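Local coordinates for hypothetical protein PH1948 (Pyrococcus horikoshii, PDB 1WY7) that binds S-adenosyl-L-homocysteine in a Rossmann-like methyltransferase fold and probably transfers methyl groups from S-adenosylmethionine to RNA, at residues A54-G59 and V116-P121. Numbering follows the deposited sequence.
Sequences ADLGAG and VIMNPP. With SAH (S-adenosyl-L-homocysteine), chain E.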
loop_
_atom_site.group_PDB
_atom_site.type_symbol
_atom_site.label_atom_id
_atom_site.label_comp_id
_atom_site.label_asym_id
_atom_site.label_seq_id
_atom_site.Cartn_x
_atom_site.Cartn_y
_atom_site.Cartn_z
ATOM N N ALA A 54 -1.492 -7.564 5.277
ATOM C CA ALA A 54 -1.508 -6.339 6.059
ATOM C C ALA A 54 -1.366 -5.187 5.072
ATOM O O ALA A 54 -0.481 -5.203 4.210
ATOM C CB ALA A 54 -0.350 -6.327 7.073
ATOM N N ASP A 55 -2.255 -4.205 5.185
ATOM C CA ASP A 55 -2.237 -3.022 4.327
ATOM C C ASP A 55 -1.793 -1.863 5.234
ATOM O O ASP A 55 -2.596 -1.316 5.989
ATOM C CB ASP A 55 -3.648 -2.782 3.765
ATOM C CG ASP A 55 -3.724 -1.593 2.833
ATOM O OD1 ASP A 55 -4.841 -1.310 2.317
ATOM O OD2 ASP A 55 -2.677 -0.932 2.605
ATOM N N LEU A 56 -0.512 -1.509 5.166
ATOM C CA LEU A 56 0.030 -0.435 6.003
ATOM C C LEU A 56 -0.269 0.926 5.391
ATOM O O LEU A 56 0.059 1.182 4.223
ATOM C CB LEU A 56 1.539 -0.652 6.203
ATOM C CG LEU A 56 1.959 -1.610 7.336
ATOM C CD1 LEU A 56 0.980 -2.749 7.498
ATOM C CD2 LEU A 56 3.361 -2.138 7.072
ATOM N N GLY A 57 -0.890 1.794 6.194
ATOM C CA GLY A 57 -1.298 3.104 5.719
ATOM C C GLY A 57 -2.483 2.869 4.795
ATOM O O GLY A 57 -2.561 3.433 3.701
ATOM N N ALA A 58 -3.413 2.032 5.252
ATOM C CA ALA A 58 -4.596 1.644 4.469
ATOM C C ALA A 58 -5.458 2.776 3.913
ATOM O O ALA A 58 -6.127 2.608 2.885
ATOM C CB ALA A 58 -5.466 0.676 5.286
ATOM N N GLY A 59 -5.452 3.920 4.591
ATOM C CA GLY A 59 -6.236 5.058 4.132
ATOM C C GLY A 59 -7.695 4.740 3.841
ATOM O O GLY A 59 -8.440 4.319 4.739
ATOM N N VAL A 116 2.659 -8.089 3.022
ATOM C CA VAL A 116 2.406 -6.691 3.291
ATOM C C VAL A 116 2.268 -5.977 1.942
ATOM O O VAL A 116 3.056 -6.211 1.027
ATOM C CB VAL A 116 3.566 -5.986 4.047
ATOM C CG1 VAL A 116 3.327 -4.495 4.007
ATOM C CG2 VAL A 116 3.671 -6.465 5.502
ATOM N N ILE A 117 1.257 -5.127 1.820
ATOM C CA ILE A 117 1.090 -4.311 0.628
ATOM C C ILE A 117 0.933 -2.912 1.195
ATOM O O ILE A 117 0.310 -2.736 2.245
ATOM C CB ILE A 117 -0.156 -4.698 -0.192
ATOM C CG1 ILE A 117 -1.430 -4.522 0.642
ATOM C CG2 ILE A 117 0.001 -6.133 -0.688
ATOM C CD1 ILE A 117 -2.717 -4.952 -0.091
HETATM N N MSE A 118 1.521 -1.920 0.536
HETATM C CA MSE A 118 1.412 -0.569 1.039
HETATM C C MSE A 118 1.777 0.523 0.045
HETATM O O MSE A 118 2.613 0.335 -0.842
HETATM C CB MSE A 118 2.274 -0.404 2.317
HETATM C CG MSE A 118 3.778 -0.700 2.162
HETATM SE SE MSE A 118 4.698 -0.530 3.735
HETATM C CE MSE A 118 6.351 -0.592 3.154
ATOM N N ASN A 119 1.113 1.660 0.217
ATOM C CA ASN A 119 1.338 2.878 -0.554
ATOM C C ASN A 119 1.644 3.841 0.596
ATOM O O ASN A 119 0.816 4.680 0.949
ATOM C CB ASN A 119 0.049 3.304 -1.275
ATOM C CG ASN A 119 0.213 4.585 -2.080
ATOM O OD1 ASN A 119 -0.750 5.092 -2.649
ATOM N ND2 ASN A 119 1.428 5.110 -2.133
ATOM N N PRO A 120 2.834 3.711 1.209
ATOM C CA PRO A 120 3.233 4.566 2.332
ATOM C C PRO A 120 3.580 5.981 1.928
ATOM O O PRO A 120 3.776 6.262 0.754
ATOM C CB PRO A 120 4.434 3.816 2.909
ATOM C CG PRO A 120 5.106 3.293 1.660
ATOM C CD PRO A 120 3.933 2.801 0.821
ATOM N N PRO A 121 3.633 6.904 2.900
ATOM C CA PRO A 121 3.982 8.283 2.546
ATOM C C PRO A 121 5.404 8.255 2.003
ATOM O O PRO A 121 6.230 7.478 2.482
ATOM C CB PRO A 121 3.872 9.029 3.882
ATOM C CG PRO A 121 4.066 7.965 4.902
ATOM C CD PRO A 121 3.310 6.794 4.330
HETATM N N SAH E . -5.829 5.698 0.108
HETATM C CA SAH E . -4.563 4.964 -0.093
HETATM C CB SAH E . -3.640 5.314 1.086
HETATM C CG SAH E . -2.866 6.510 0.660
HETATM S SD SAH E . -1.678 7.364 1.712
HETATM C C SAH E . -4.918 3.508 -0.226
HETATM O O SAH E . -6.109 3.209 -0.552
HETATM O OXT SAH E . -3.955 2.708 0.020
HETATM C "C5'" SAH E . -1.275 6.255 3.045
HETATM C "C4'" SAH E . -1.910 6.470 4.427
HETATM O "O4'" SAH E . -0.869 6.462 5.436
HETATM C "C3'" SAH E . -2.583 7.822 4.672
HETATM O "O3'" SAH E . -3.991 7.525 4.576
HETATM C "C2'" SAH E . -2.240 8.217 6.118
HETATM O "O2'" SAH E . -3.229 8.672 7.013
HETATM C "C1'" SAH E . -1.431 7.003 6.607
HETATM N N9 SAH E . -0.356 7.327 7.534
HETATM C C8 SAH E . 0.534 8.387 7.550
HETATM N N7 SAH E . 1.392 8.345 8.537
HETATM C C5 SAH E . 1.058 7.184 9.228
HETATM C C6 SAH E . 1.592 6.545 10.379
HETATM N N6 SAH E . 2.648 7.051 11.054
HETATM N N1 SAH E . 1.028 5.376 10.834
HETATM C C2 SAH E . -0.023 4.867 10.150
HETATM N N3 SAH E . -0.617 5.375 9.045
HETATM C C4 SAH E . -0.022 6.547 8.623
HETATM O O HOH W 1 -1.520 1.762 1.732
#
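Ala54 and Asp55 run parallel to Val116 and Ile117, joined by a nearly straight hydrogen bond from Ile117 N to Ala54 O (3.0 Å) and a longer, more bent one from Leu56 N to Ile117 O (3.3 Å). Past Leu56 the chains part, and a water bridges them, 2.8 Å from Gly57 O and accepting a hydrogen bond from Asn119 N (3.0 Å). This splaying at the strands' carboxyl ends is where class I methyltransferases hold their cofactor: the glycine-rich turn Gly57-Ala58-Gly59 and Asn119, which opens the Asn-Pro-Pro motif, border S-adenosyl-L-homocysteine, with Gly57 O and Asn119 O near C5'. On one face, Leu56 CD2 rests against Val116 CG1 and SE of Met118, a selenomethionine, each at 3.9 Å, the leucine crossing the valine at about a right angle. On the other, Ile117 CG1 lies alongside Ala54 O and Asp55 CA. The Asp55 side chain, extended away from its own N (chi1 -179°), brings OD2 to 3.5 Å from Ile117 O, while OD1 is hydrogen-bonded to Ser64 OG; Thr30 and Tyr28 hold the Asn119 amide. Helix 62-69 covers the Asp55 and Ile117 face, helix 131-140 packs on Leu56 and Met118, and strands 74-79 and 143-149 flank the pair.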